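Local coordinates for AvrL567-D (Melampsora lini, PDB 2QVT), which is an avirulence protein of the flax rust fungus, probably an effector recognised by flax resistance proteins, with no established biochemical activity, at residues 67-72 with 112-117; 78-83 with 103-108; 84-89 with 142-147. All blocks are in the same frame, centred on the assembly; numbering follows the deposited sequence.

Interaction 1: 67-72 with 112-117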
ATOM      1  N   PRO A  67       0.659   5.797   1.451  1.00 23.03           N
ATOM      2  CA  PRO A  67      -0.372   5.176   2.263  1.00 21.92           C
ATOM      3  C   PRO A  67       0.134   4.923   3.671  1.00 21.40           C
ATOM      4  O   PRO A  67       1.357   4.803   3.908  1.00 21.57           O
ATOM      5  CB  PRO A  67      -0.614   3.844   1.548  1.00 21.45           C
ATOM      6  CG  PRO A  67       0.796   3.488   0.992  1.00 23.83           C
ATOM      7  CD  PRO A  67       1.418   4.826   0.629  1.00 21.70           C
ATOM      8  N   LEU A  68      -0.810   4.818   4.596  1.00 21.49           N
ATOM      9  CA  LEU A  68      -0.551   4.376   5.977  1.00 20.98           C
ATOM     10  C   LEU A  68      -1.312   3.050   6.255  1.00 21.02           C
ATOM     11  O   LEU A  68      -2.323   2.743   5.620  1.00 19.79           O
ATOM     12  CB  LEU A  68      -0.957   5.471   6.975  1.00 21.71           C
ATOM     13  CG  LEU A  68      -0.313   6.883   6.851  1.00 23.51           C
ATOM     14  CD1 LEU A  68      -0.812   7.768   8.018  1.00 25.26           C
ATOM     15  CD2 LEU A  68       1.251   6.914   6.766  1.00 19.17           C
ATOM     16  N   PHE A  69      -0.825   2.304   7.226  1.00 20.69           N
ATOM     17  CA  PHE A  69      -1.261   0.958   7.471  1.00 21.39           C
ATOM     18  C   PHE A  69      -1.585   0.783   8.945  1.00 21.98           C
ATOM     19  O   PHE A  69      -0.933   1.387   9.813  1.00 22.73           O
ATOM     20  CB  PHE A  69      -0.161  -0.002   7.045  1.00 20.17           C
ATOM     21  CG  PHE A  69       0.186   0.136   5.603  1.00 23.53           C
ATOM     22  CD1 PHE A  69      -0.602  -0.495   4.614  1.00 20.12           C
ATOM     23  CD2 PHE A  69       1.266   0.926   5.203  1.00 23.36           C
ATOM     24  CE1 PHE A  69      -0.302  -0.362   3.301  1.00 18.96           C
ATOM     25  CE2 PHE A  69       1.565   1.057   3.853  1.00 21.62           C
ATOM     26  CZ  PHE A  69       0.761   0.417   2.905  1.00 20.87           C
ATOM     27  N   LYS A  70      -2.619  -0.013   9.206  1.00 22.54           N
ATOM     28  CA  LYS A  70      -2.927  -0.439  10.535  1.00 23.73           C
ATOM     29  C   LYS A  70      -3.369  -1.898  10.550  1.00 24.19           C
ATOM     30  O   LYS A  70      -4.337  -2.268   9.851  1.00 24.97           O
ATOM     31  CB  LYS A  70      -4.034   0.439  11.144  1.00 24.90           C
ATOM     32  CG  LYS A  70      -4.293   0.145  12.637  1.00 26.52           C
ATOM     33  CD  LYS A  70      -5.420   0.984  13.160  1.00 30.67           C
ATOM     34  CE  LYS A  70      -4.963   2.337  13.513  1.00 31.92           C
ATOM     35  NZ  LYS A  70      -6.062   3.067  14.243  1.00 35.03           N
ATOM     36  N   TRP A  71      -2.703  -2.704  11.365  1.00 23.12           N
ATOM     37  CA  TRP A  71      -3.178  -4.067  11.651  1.00 24.65           C
ATOM     38  C   TRP A  71      -4.577  -4.143  12.288  1.00 24.56           C
ATOM     39  O   TRP A  71      -4.788  -3.668  13.387  1.00 23.96           O
ATOM     40  CB  TRP A  71      -2.170  -4.827  12.558  1.00 23.74           C
ATOM     41  CG  TRP A  71      -2.541  -6.307  12.782  1.00 24.24           C
ATOM     42  CD1 TRP A  71      -3.167  -6.844  13.890  1.00 24.21           C
ATOM     43  CD2 TRP A  71      -2.344  -7.392  11.872  1.00 20.48           C
ATOM     44  NE1 TRP A  71      -3.322  -8.199  13.731  1.00 23.00           N
ATOM     45  CE2 TRP A  71      -2.823  -8.565  12.510  1.00 23.04           C
ATOM     46  CE3 TRP A  71      -1.764  -7.500  10.594  1.00 22.40           C
ATOM     47  CZ2 TRP A  71      -2.777  -9.833  11.901  1.00 22.35           C
ATOM     48  CZ3 TRP A  71      -1.704  -8.760   9.995  1.00 23.10           C
ATOM     49  CH2 TRP A  71      -2.219  -9.906  10.647  1.00 23.54           C
ATOM     50  N   ILE A  72      -5.508  -4.826  11.622  1.00 26.45           N
ATOM     51  CA  ILE A  72      -6.844  -5.028  12.207  1.00 28.12           C
ATOM     52  C   ILE A  72      -7.173  -6.503  12.340  1.00 30.36           C
ATOM     53  O   ILE A  72      -8.335  -6.836  12.547  1.00 31.28           O
ATOM     54  CB  ILE A  72      -8.001  -4.250  11.459  1.00 27.62           C
ATOM     55  CG1 ILE A  72      -8.054  -4.551   9.949  1.00 26.30           C
ATOM     56  CG2 ILE A  72      -7.839  -2.724  11.700  1.00 26.00           C
ATOM     57  CD1 ILE A  72      -8.528  -5.952   9.517  1.00 24.59           C
ATOM     58  N   ALA A 112       0.644   3.437  10.686  1.00 27.43           N
ATOM     59  CA  ALA A 112       2.075   3.389  10.375  1.00 26.87           C
ATOM     60  C   ALA A 112       2.461   3.504   8.881  1.00 27.57           C
ATOM     61  O   ALA A 112       1.787   2.962   8.005  1.00 27.32           O
ATOM     62  CB  ALA A 112       2.666   2.157  10.945  1.00 25.37           C
ATOM     63  N   GLN A 113       3.567   4.202   8.621  1.00 27.86           N
ATOM     64  CA  GLN A 113       4.337   4.033   7.391  1.00 29.09           C
ATOM     65  C   GLN A 113       4.850   2.578   7.266  1.00 29.28           C
ATOM     66  O   GLN A 113       5.220   1.958   8.280  1.00 29.34           O
ATOM     67  CB  GLN A 113       5.552   4.995   7.389  1.00 28.17           C
ATOM     68  CG  GLN A 113       5.157   6.455   7.187  1.00 31.01           C
ATOM     69  CD  GLN A 113       6.326   7.442   7.160  1.00 30.00           C
ATOM     70  OE1 GLN A 113       6.211   8.537   7.698  1.00 35.76           O
ATOM     71  NE2 GLN A 113       7.421   7.077   6.531  1.00 28.92           N
ATOM     72  N   ALA A 114       4.869   2.040   6.041  1.00 29.03           N
ATOM     73  CA  ALA A 114       5.648   0.843   5.787  1.00 29.51           C
ATOM     74  C   ALA A 114       7.117   1.048   6.262  1.00 30.95           C
ATOM     75  O   ALA A 114       7.715   2.130   6.103  1.00 29.21           O
ATOM     76  CB  ALA A 114       5.595   0.459   4.320  1.00 28.79           C
ATOM     77  N   HIS A 115       7.662  -0.005   6.864  1.00 32.74           N
ATOM     78  CA  HIS A 115       9.052  -0.052   7.307  1.00 35.94           C
ATOM     79  C   HIS A 115       9.967  -0.413   6.121  1.00 36.74           C
ATOM     80  O   HIS A 115       9.831  -1.476   5.502  1.00 36.79           O
ATOM     81  CB  HIS A 115       9.173  -1.022   8.510  1.00 35.63           C
ATOM     82  CG  HIS A 115      10.514  -1.015   9.160  1.00 41.98           C
ATOM     83  ND1 HIS A 115      10.906  -1.977  10.068  1.00 48.10           N
ATOM     84  CD2 HIS A 115      11.579  -0.187   9.004  1.00 46.85           C
ATOM     85  CE1 HIS A 115      12.147  -1.732  10.453  1.00 50.04           C
ATOM     86  NE2 HIS A 115      12.579  -0.655   9.817  1.00 49.64           N
ATOM     87  N   ARG A 116      10.855   0.504   5.764  1.00 38.48           N
ATOM     88  CA  ARG A 116      11.692   0.330   4.583  1.00 41.89           C
ATOM     89  C   ARG A 116      13.026  -0.319   4.976  1.00 42.80           C
ATOM     90  O   ARG A 116      13.618   0.077   5.981  1.00 42.83           O
ATOM     91  CB  ARG A 116      11.923   1.676   3.868  1.00 41.28           C
ATOM     92  CG  ARG A 116      10.625   2.405   3.448  1.00 43.96           C
ATOM     93  CD  ARG A 116      10.914   3.692   2.652  1.00 45.38           C
ATOM     94  NE  ARG A 116      11.900   4.547   3.320  1.00 52.98           N
ATOM     95  CZ  ARG A 116      12.736   5.400   2.716  1.00 55.68           C
ATOM     96  NH1 ARG A 116      12.734   5.557   1.391  1.00 55.22           N
ATOM     97  NH2 ARG A 116      13.591   6.106   3.452  1.00 57.41           N
ATOM     98  N   HIS A 117      13.485  -1.299   4.190  1.00 44.61           N
ATOM     99  CA  HIS A 117      14.698  -2.088   4.504  1.00 47.24           C
ATOM    100  C   HIS A 117      15.831  -1.828   3.515  1.00 48.03           C
ATOM    101  O   HIS A 117      16.999  -2.173   3.778  1.00 47.99           O
ATOM    102  CB  HIS A 117      14.384  -3.592   4.539  1.00 47.86           C
ATOM    103  CG  HIS A 117      13.253  -3.936   5.457  1.00 50.54           C
ATOM    104  ND1 HIS A 117      13.451  -4.337   6.761  1.00 52.61           N
ATOM    105  CD2 HIS A 117      11.909  -3.884   5.277  1.00 51.82           C
ATOM    106  CE1 HIS A 117      12.277  -4.539   7.337  1.00 54.60           C
ATOM    107  NE2 HIS A 117      11.325  -4.272   6.459  1.00 53.38           N
TER
HETATM  108  O   HOH W   1       3.864   3.750   3.909  1.00 19.70           O
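A single antiparallel beta bridge pins the loop residues 112-117 to strand 67-71, an edge strand of the three-stranded sheet. Phe69 and Ala112 form its hydrogen-bonded pair, their CA atoms 5.0 Å apart. Ala112 N donates to Phe69 O at 2.7 Å, with 158° at the hydrogen; the return bond, Phe69 N to Ala112 O, is more bent at 143°. Ala112 O also receives a CA-H...O contact from Leu68 CA at 3.4 Å. The Phe69 ring follows the loop with one edge: with CG anti to the carbonyl carbon (chi1 -59°), CD2 lies 3.9 Å from Ala114 N, and CE2 comes within 4.1 Å of Ala114 CB. Leu68 CD2 meets the methylene CG of Gln113, 4.0 Å away, so the glutamine contributes its aliphatic part here. Beyond the bridge a water takes over, donating to Pro67 O and accepting from Ala114 N at 2.9 Å. On its other edge the strand bonds to Lys58 and Asn56, while Phe69 packs on Val55, Val57 and Val103. Backbone polar groups therefore carry the attachment: two direct bonds fix the register, and the water continues the pairing where the loop diverges.

Interaction 2: 78-83 with 103-108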
ATOM      1  N   GLU A  78       2.988 -14.951  17.697  1.00 48.14           N
ATOM      2  CA  GLU A  78       4.217 -14.353  17.200  1.00 45.95           C
ATOM      3  C   GLU A  78       3.907 -13.150  16.288  1.00 43.05           C
ATOM      4  O   GLU A  78       2.846 -13.074  15.673  1.00 41.63           O
ATOM      5  CB  GLU A  78       5.069 -15.397  16.438  1.00 47.05           C
ATOM      6  CG  GLU A  78       5.685 -16.543  17.290  1.00 50.84           C
ATOM      7  CD  GLU A  78       6.454 -16.078  18.541  1.00 56.37           C
ATOM      8  OE1 GLU A  78       7.211 -15.056  18.492  1.00 56.79           O
ATOM      9  OE2 GLU A  78       6.301 -16.768  19.585  1.00 59.87           O
ATOM     10  N   GLU A  79       4.853 -12.219  16.212  1.00 40.29           N
ATOM     11  CA  GLU A  79       4.731 -11.095  15.303  1.00 37.62           C
ATOM     12  C   GLU A  79       4.718 -11.576  13.841  1.00 34.98           C
ATOM     13  O   GLU A  79       5.600 -12.322  13.433  1.00 34.12           O
ATOM     14  CB  GLU A  79       5.851 -10.096  15.533  1.00 36.92           C
ATOM     15  CG  GLU A  79       5.661  -8.883  14.652  1.00 39.78           C
ATOM     16  CD  GLU A  79       6.566  -7.727  15.009  1.00 42.28           C
ATOM     17  OE1 GLU A  79       7.541  -7.480  14.285  1.00 45.11           O
ATOM     18  OE2 GLU A  79       6.300  -7.044  16.000  1.00 43.69           O
ATOM     19  N   LEU A  80       3.721 -11.147  13.069  1.00 32.46           N
ATOM     20  CA  LEU A  80       3.664 -11.482  11.653  1.00 31.02           C
ATOM     21  C   LEU A  80       4.007 -10.304  10.736  1.00 30.33           C
ATOM     22  O   LEU A  80       3.572  -9.156  10.966  1.00 30.37           O
ATOM     23  CB  LEU A  80       2.288 -12.056  11.283  1.00 31.51           C
ATOM     24  CG  LEU A  80       1.766 -13.310  11.982  1.00 31.06           C
ATOM     25  CD1 LEU A  80       0.250 -13.431  11.713  1.00 28.97           C
ATOM     26  CD2 LEU A  80       2.520 -14.543  11.515  1.00 31.43           C
ATOM     27  N   HIS A  81       4.772 -10.623   9.693  1.00 29.10           N
ATOM     28  CA  HIS A  81       5.303  -9.670   8.733  1.00 28.22           C
ATOM     29  C   HIS A  81       4.798  -9.897   7.310  1.00 26.77           C
ATOM     30  O   HIS A  81       4.521 -11.032   6.882  1.00 25.27           O
ATOM     31  CB  HIS A  81       6.840  -9.706   8.738  1.00 29.60           C
ATOM     32  CG  HIS A  81       7.425  -9.232  10.026  1.00 30.82           C
ATOM     33  ND1 HIS A  81       7.643 -10.073  11.097  1.00 33.91           N
ATOM     34  CD2 HIS A  81       7.768  -7.992  10.443  1.00 31.57           C
ATOM     35  CE1 HIS A  81       8.122  -9.377  12.109  1.00 32.25           C
ATOM     36  NE2 HIS A  81       8.193  -8.108  11.743  1.00 32.74           N
ATOM     37  N   PHE A  82       4.669  -8.786   6.590  1.00 25.26           N
ATOM     38  CA  PHE A  82       4.083  -8.795   5.278  1.00 25.30           C
ATOM     39  C   PHE A  82       4.829  -7.735   4.526  1.00 25.45           C
ATOM     40  O   PHE A  82       5.042  -6.643   5.039  1.00 26.17           O
ATOM     41  CB  PHE A  82       2.560  -8.481   5.276  1.00 23.46           C
ATOM     42  CG  PHE A  82       1.752  -9.391   6.155  1.00 23.66           C
ATOM     43  CD1 PHE A  82       0.968 -10.399   5.613  1.00 22.01           C
ATOM     44  CD2 PHE A  82       1.782  -9.242   7.541  1.00 23.89           C
ATOM     45  CE1 PHE A  82       0.232 -11.278   6.465  1.00 22.26           C
ATOM     46  CE2 PHE A  82       1.039 -10.109   8.395  1.00 24.05           C
ATOM     47  CZ  PHE A  82       0.293 -11.130   7.853  1.00 19.54           C
ATOM     48  N   CYS A  83       5.186  -8.086   3.294  1.00 25.26           N
ATOM     49  CA  CYS A  83       5.667  -7.163   2.303  1.00 25.20           C
ATOM     50  C   CYS A  83       4.469  -6.510   1.642  1.00 24.30           C
ATOM     51  O   CYS A  83       3.459  -7.167   1.358  1.00 23.50           O
ATOM     52  CB  CYS A  83       6.458  -7.953   1.276  1.00 26.30           C
ATOM     53  SG  CYS A  83       7.849  -7.053   0.617  1.00 27.45           S
ATOM     54  N   VAL A 103       4.903  -4.313   6.693  1.00 25.00           N
ATOM     55  CA  VAL A 103       4.011  -3.972   7.751  1.00 24.83           C
ATOM     56  C   VAL A 103       3.969  -5.193   8.682  1.00 26.23           C
ATOM     57  O   VAL A 103       4.360  -6.292   8.285  1.00 26.43           O
ATOM     58  CB  VAL A 103       2.625  -3.534   7.197  1.00 24.84           C
ATOM     59  CG1 VAL A 103       2.765  -2.192   6.435  1.00 21.75           C
ATOM     60  CG2 VAL A 103       2.038  -4.603   6.314  1.00 23.88           C
ATOM     61  N   ASN A 104       3.514  -5.015   9.912  1.00 26.24           N
ATOM     62  CA  ASN A 104       3.427  -6.167  10.792  1.00 26.63           C
ATOM     63  C   ASN A 104       2.213  -6.118  11.723  1.00 26.87           C
ATOM     64  O   ASN A 104       1.540  -5.081  11.838  1.00 26.53           O
ATOM     65  CB  ASN A 104       4.744  -6.342  11.564  1.00 26.25           C
ATOM     66  CG  ASN A 104       5.095  -5.142  12.358  1.00 25.87           C
ATOM     67  OD1 ASN A 104       4.489  -4.904  13.389  1.00 27.67           O
ATOM     68  ND2 ASN A 104       6.058  -4.343  11.870  1.00 23.23           N
ATOM     69  N   SER A 105       1.920  -7.271  12.328  1.00 27.02           N
ATOM     70  CA  SER A 105       0.834  -7.417  13.300  1.00 27.68           C
ATOM     71  C   SER A 105       0.984  -6.584  14.601  1.00 27.89           C
ATOM     72  O   SER A 105       0.023  -6.434  15.339  1.00 27.26           O
ATOM     73  CB  SER A 105       0.587  -8.899  13.620  1.00 27.04           C
ATOM     74  OG  SER A 105       1.776  -9.513  14.102  1.00 28.54           O
ATOM     75  N   ASN A 106       2.171  -6.016  14.855  1.00 28.80           N
ATOM     76  CA  ASN A 106       2.261  -5.024  15.943  1.00 29.64           C
ATOM     77  C   ASN A 106       1.923  -3.582  15.580  1.00 29.51           C
ATOM     78  O   ASN A 106       1.933  -2.734  16.462  1.00 29.15           O
ATOM     79  CB  ASN A 106       3.608  -5.095  16.686  1.00 30.29           C
ATOM     80  CG  ASN A 106       3.699  -6.326  17.540  1.00 30.58           C
ATOM     81  OD1 ASN A 106       2.681  -6.864  17.982  1.00 29.94           O
ATOM     82  ND2 ASN A 106       4.906  -6.815  17.734  1.00 33.51           N
ATOM     83  N   MET A 107       1.610  -3.279  14.321  1.00 28.08           N
ATOM     84  CA  MET A 107       1.191  -1.897  13.967  1.00 27.49           C
ATOM     85  C   MET A 107      -0.316  -1.768  14.204  1.00 28.34           C
ATOM     86  O   MET A 107      -1.072  -1.369  13.308  1.00 28.31           O
ATOM     87  CB  MET A 107       1.507  -1.600  12.490  1.00 27.11           C
ATOM     88  CG  MET A 107       2.977  -1.757  12.141  1.00 24.87           C
ATOM     89  SD  MET A 107       3.186  -1.659  10.352  1.00 25.89           S
ATOM     90  CE  MET A 107       4.898  -1.125  10.271  1.00 21.23           C
ATOM     91  N   ASP A 108      -0.754  -2.146  15.406  1.00 28.80           N
ATOM     92  CA  ASP A 108      -2.180  -2.289  15.689  1.00 29.45           C
ATOM     93  C   ASP A 108      -2.755  -1.176  16.546  1.00 29.23           C
ATOM     94  O   ASP A 108      -3.959  -1.091  16.690  1.00 28.36           O
ATOM     95  CB  ASP A 108      -2.496  -3.678  16.294  1.00 30.43           C
ATOM     96  CG  ASP A 108      -1.687  -3.990  17.584  1.00 33.91           C
ATOM     97  OD1 ASP A 108      -0.607  -3.396  17.819  1.00 32.83           O
ATOM     98  OD2 ASP A 108      -2.115  -4.895  18.341  1.00 40.39           O
TER
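Leu80 N donates to Ser105 OG at 2.7 Å, almost straight at 176°. The serine hydroxyl sits between its own backbone N and carbonyl carbon (chi1 57°), which turns it toward the backbone of Leu80, just before strand 81-86; Ser105 N in turn donates to Leu80 O at 2.9 Å. One residue thus grips both the amide and the carbonyl of Leu80. Farther along, Phe82 and Val103 exchange two backbone bonds as an antiparallel hydrogen-bonded pair, and Phe82 CB touches Val103 CG2 at 4.0 Å on the buried face, where Leu146 also packs. Between these links, His81 and Asn104 form the non-hydrogen-bonded pair, with CA atoms 4.5 Å apart. Their side chains run side by side on the other face, His81 CD2 lying 3.6 Å from Asn104 CB. A type I turn from Asn104 to Met107 ends the pairing, closed by Met107 N to Asn104 O at 3.1 Å. The chemistry implies a change of partner along the hairpin: backbone carbonyls accept within the strands, whereas at the open end a side-chain hydroxyl accepts the Leu80 amide hydrogen.

Interaction 3: 84-89 with 142-147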
ATOM      1  N   VAL A  84       4.543  -5.201   1.469  1.00 23.78           N
ATOM      2  CA  VAL A  84       3.501  -4.479   0.752  1.00 23.38           C
ATOM      3  C   VAL A  84       4.017  -4.311  -0.669  1.00 22.80           C
ATOM      4  O   VAL A  84       4.898  -3.508  -0.911  1.00 23.48           O
ATOM      5  CB  VAL A  84       3.222  -3.072   1.315  1.00 23.14           C
ATOM      6  CG1 VAL A  84       2.049  -2.435   0.540  1.00 22.81           C
ATOM      7  CG2 VAL A  84       2.940  -3.130   2.811  1.00 23.72           C
ATOM      8  N   HIS A  85       3.484  -5.105  -1.579  1.00 21.67           N
ATOM      9  CA  HIS A  85       3.814  -5.009  -2.986  1.00 21.41           C
ATOM     10  C   HIS A  85       2.956  -3.940  -3.681  1.00 21.48           C
ATOM     11  O   HIS A  85       1.784  -3.720  -3.345  1.00 20.24           O
ATOM     12  CB  HIS A  85       3.597  -6.384  -3.677  1.00 21.20           C
ATOM     13  CG  HIS A  85       4.728  -7.356  -3.493  1.00 21.42           C
ATOM     14  ND1 HIS A  85       5.680  -7.231  -2.497  1.00 24.86           N
ATOM     15  CD2 HIS A  85       5.055  -8.470  -4.178  1.00 22.06           C
ATOM     16  CE1 HIS A  85       6.545  -8.228  -2.573  1.00 22.50           C
ATOM     17  NE2 HIS A  85       6.191  -8.990  -3.592  1.00 27.82           N
ATOM     18  N   ILE A  86       3.562  -3.303  -4.677  1.00 20.96           N
ATOM     19  CA  ILE A  86       2.916  -2.308  -5.460  1.00 20.10           C
ATOM     20  C   ILE A  86       3.299  -2.536  -6.923  1.00 20.67           C
ATOM     21  O   ILE A  86       4.467  -2.768  -7.238  1.00 20.39           O
ATOM     22  CB  ILE A  86       3.320  -0.851  -4.985  1.00 21.48           C
ATOM     23  CG1 ILE A  86       2.491   0.209  -5.732  1.00 20.55           C
ATOM     24  CG2 ILE A  86       4.906  -0.626  -5.056  1.00 19.99           C
ATOM     25  CD1 ILE A  86       2.527   1.646  -5.077  1.00 16.60           C
ATOM     26  N   ALA A  87       2.298  -2.444  -7.798  1.00 19.44           N
ATOM     27  CA  ALA A  87       2.478  -2.435  -9.217  1.00 19.34           C
ATOM     28  C   ALA A  87       2.976  -1.100  -9.824  1.00 19.57           C
ATOM     29  O   ALA A  87       2.670   0.006  -9.343  1.00 18.48           O
ATOM     30  CB  ALA A  87       1.114  -2.888  -9.903  1.00 18.90           C
ATOM     31  N   HIS A  88       3.690  -1.221 -10.942  1.00 20.83           N
ATOM     32  CA  HIS A  88       4.013  -0.063 -11.781  1.00 20.37           C
ATOM     33  C   HIS A  88       3.110  -0.078 -13.030  1.00 21.25           C
ATOM     34  O   HIS A  88       2.852  -1.139 -13.603  1.00 19.79           O
ATOM     35  CB  HIS A  88       5.480  -0.115 -12.202  1.00 20.96           C
ATOM     36  CG  HIS A  88       6.447   0.236 -11.115  1.00 17.17           C
ATOM     37  ND1 HIS A  88       7.742   0.604 -11.387  1.00 19.13           N
ATOM     38  CD2 HIS A  88       6.321   0.274  -9.767  1.00 18.17           C
ATOM     39  CE1 HIS A  88       8.385   0.854 -10.255  1.00 17.04           C
ATOM     40  NE2 HIS A  88       7.544   0.668  -9.252  1.00 16.22           N
ATOM     41  N   SER A  89       2.618   1.101 -13.432  1.00 21.93           N
ATOM     42  CA  SER A  89       1.706   1.213 -14.574  1.00 22.59           C
ATOM     43  C   SER A  89       2.447   1.477 -15.904  1.00 22.81           C
ATOM     44  O   SER A  89       1.910   1.244 -16.986  1.00 22.15           O
ATOM     45  CB  SER A  89       0.710   2.335 -14.319  1.00 21.47           C
ATOM     46  OG  SER A  89       1.425   3.541 -14.114  1.00 23.70           O
ATOM     47  N   ILE A 142      -3.590   3.285  -7.148  1.00 17.93           N
ATOM     48  CA  ILE A 142      -2.387   2.450  -7.127  1.00 18.03           C
ATOM     49  C   ILE A 142      -2.845   0.997  -6.882  1.00 18.50           C
ATOM     50  O   ILE A 142      -3.987   0.762  -6.513  1.00 17.84           O
ATOM     51  CB  ILE A 142      -1.378   2.941  -6.053  1.00 18.15           C
ATOM     52  CG1 ILE A 142      -1.971   2.805  -4.640  1.00 17.21           C
ATOM     53  CG2 ILE A 142      -1.019   4.413  -6.287  1.00 16.38           C
ATOM     54  CD1 ILE A 142      -0.934   3.095  -3.542  1.00 16.74           C
ATOM     55  N   LYS A 143      -1.986   0.026  -7.140  1.00 19.09           N
ATOM     56  CA  LYS A 143      -2.370  -1.341  -6.898  1.00 19.63           C
ATOM     57  C   LYS A 143      -1.427  -1.847  -5.840  1.00 20.45           C
ATOM     58  O   LYS A 143      -0.204  -1.842  -6.049  1.00 19.75           O
ATOM     59  CB  LYS A 143      -2.224  -2.177  -8.165  1.00 20.11           C
ATOM     60  CG  LYS A 143      -3.303  -1.930  -9.268  1.00 18.79           C
ATOM     61  CD  LYS A 143      -2.947  -2.816 -10.442  1.00 21.97           C
ATOM     62  CE  LYS A 143      -3.781  -2.523 -11.661  1.00 23.00           C
ATOM     63  NZ  LYS A 143      -3.437  -3.552 -12.712  1.00 27.00           N
ATOM     64  N   ILE A 144      -1.996  -2.257  -4.704  1.00 20.47           N
ATOM     65  CA  ILE A 144      -1.205  -2.725  -3.548  1.00 20.95           C
ATOM     66  C   ILE A 144      -1.784  -4.032  -3.037  1.00 21.14           C
ATOM     67  O   ILE A 144      -2.972  -4.305  -3.220  1.00 21.09           O
ATOM     68  CB  ILE A 144      -1.088  -1.621  -2.407  1.00 21.28           C
ATOM     69  CG1 ILE A 144      -2.481  -1.126  -1.976  1.00 21.24           C
ATOM     70  CG2 ILE A 144      -0.215  -0.427  -2.897  1.00 19.00           C
ATOM     71  CD1 ILE A 144      -2.492  -0.164  -0.763  1.00 20.22           C
ATOM     72  N   LYS A 145      -0.929  -4.869  -2.463  1.00 22.23           N
ATOM     73  CA  LYS A 145      -1.351  -6.122  -1.819  1.00 23.15           C
ATOM     74  C   LYS A 145      -0.285  -6.512  -0.827  1.00 23.41           C
ATOM     75  O   LYS A 145       0.868  -6.069  -0.937  1.00 23.76           O
ATOM     76  CB  LYS A 145      -1.554  -7.247  -2.840  1.00 23.51           C
ATOM     77  CG  LYS A 145      -0.274  -7.703  -3.533  1.00 25.24           C
ATOM     78  CD  LYS A 145      -0.535  -8.674  -4.695  1.00 25.03           C
ATOM     79  CE  LYS A 145       0.743  -8.986  -5.410  1.00 28.59           C
ATOM     80  NZ  LYS A 145       0.439  -9.699  -6.694  1.00 32.36           N
ATOM     81  N   LEU A 146      -0.690  -7.298   0.160  1.00 23.81           N
ATOM     82  CA  LEU A 146       0.161  -7.837   1.209  1.00 25.43           C
ATOM     83  C   LEU A 146       0.682  -9.186   0.796  1.00 25.48           C
ATOM     84  O   LEU A 146      -0.093 -10.024   0.307  1.00 25.31           O
ATOM     85  CB  LEU A 146      -0.685  -8.122   2.451  1.00 26.16           C
ATOM     86  CG  LEU A 146      -1.185  -6.916   3.235  1.00 28.36           C
ATOM     87  CD1 LEU A 146      -1.888  -7.481   4.479  1.00 28.91           C
ATOM     88  CD2 LEU A 146      -0.038  -5.962   3.609  1.00 29.37           C
ATOM     89  N   VAL A 147       1.972  -9.422   1.025  1.00 25.69           N
ATOM     90  CA  VAL A 147       2.548 -10.719   0.735  1.00 26.08           C
ATOM     91  C   VAL A 147       3.199 -11.213   2.010  1.00 26.54           C
ATOM     92  O   VAL A 147       4.193 -10.640   2.451  1.00 25.32           O
ATOM     93  CB  VAL A 147       3.531 -10.708  -0.476  1.00 26.61           C
ATOM     94  CG1 VAL A 147       4.239 -12.037  -0.616  1.00 26.46           C
ATOM     95  CG2 VAL A 147       2.798 -10.365  -1.801  1.00 28.18           C
TER
HETATM   96  O   HOH W   2       0.486   1.020  -8.183  1.00 13.16           O
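Strands 84-86 and 142-147 run antiparallel, their axes 4.7 Å apart at closest approach with directions 149° apart, and three backbone bonds join the segments 84-89 and 142-147 and set the register. His85 and Lys145 form the hydrogen-bonded pair: His85 N donates to Lys145 O at 2.9 Å, and Lys145 N returns a bond to His85 O. Ala87 N then donates to Lys143 O at 3.1 Å. Past this bond a water bridges the two backbones, donating to Ala87 O and accepting from Lys143 N.

Val84, Ile86, Ile144 and Leu146 share the buried face. The side chain of Ile86 reaches along strand 142-147 with CG1 anti to its amide nitrogen (chi1 -174°): CG1 meets Ile144 CG2 at 4.0 Å, and the terminal CD1 goes on to Ile142 CD1. Val84 CG2 touches the Leu146 branch CD2 at 4.2 Å. Val55 and Val57 of the second sheet pack against Leu146 and Ile144 respectively. The opposite face carries His85 and Lys145, where His85 CB meets Lys145 CG at 4.1 Å. Here Val147 places CG2 over one face of the His85 ring in a CH-pi contact, 3.9 Å from the centroid and 16° off the ring normal. Next to the last backbone bond, Ala87 CB rests on Lys143 CB at 3.8 Å, while the extended lysine chain leads away and makes a cation-pi contact with Phe131; Lys145 makes another with Tyr38. One side of the strand pair is apolar throughout; the other mixes aliphatic contacts with lysine chains whose ammonium ends reach aromatic rings. One apolar face turned to a second sheet and one polar, partly exposed face are characteristic of the central strands of a beta sandwich.

Overall arrangement
Strand 81-86 ties interactions 2 and 3 together: it pairs with strand 98-104 on one edge and with strand 141-148 on the other, so both contacts belong to the four-stranded sheet although their centres lie about 17 Å apart. Cys83 O and Val147 N, 2.7 Å apart in a probable hydrogen bond, continue the pairing between them. Interaction 1 fastens the second sheet to the loop that follows strand 98-104; its centre lies about 9 Å from that of interaction 2 and about 13 Å from that of interaction 3. Phe69 CG meets Val103 CG1 at 3.6 Å and Phe69 CZ meets Val84 CG1 at 3.9 Å, bringing all three contacts to one apolar core.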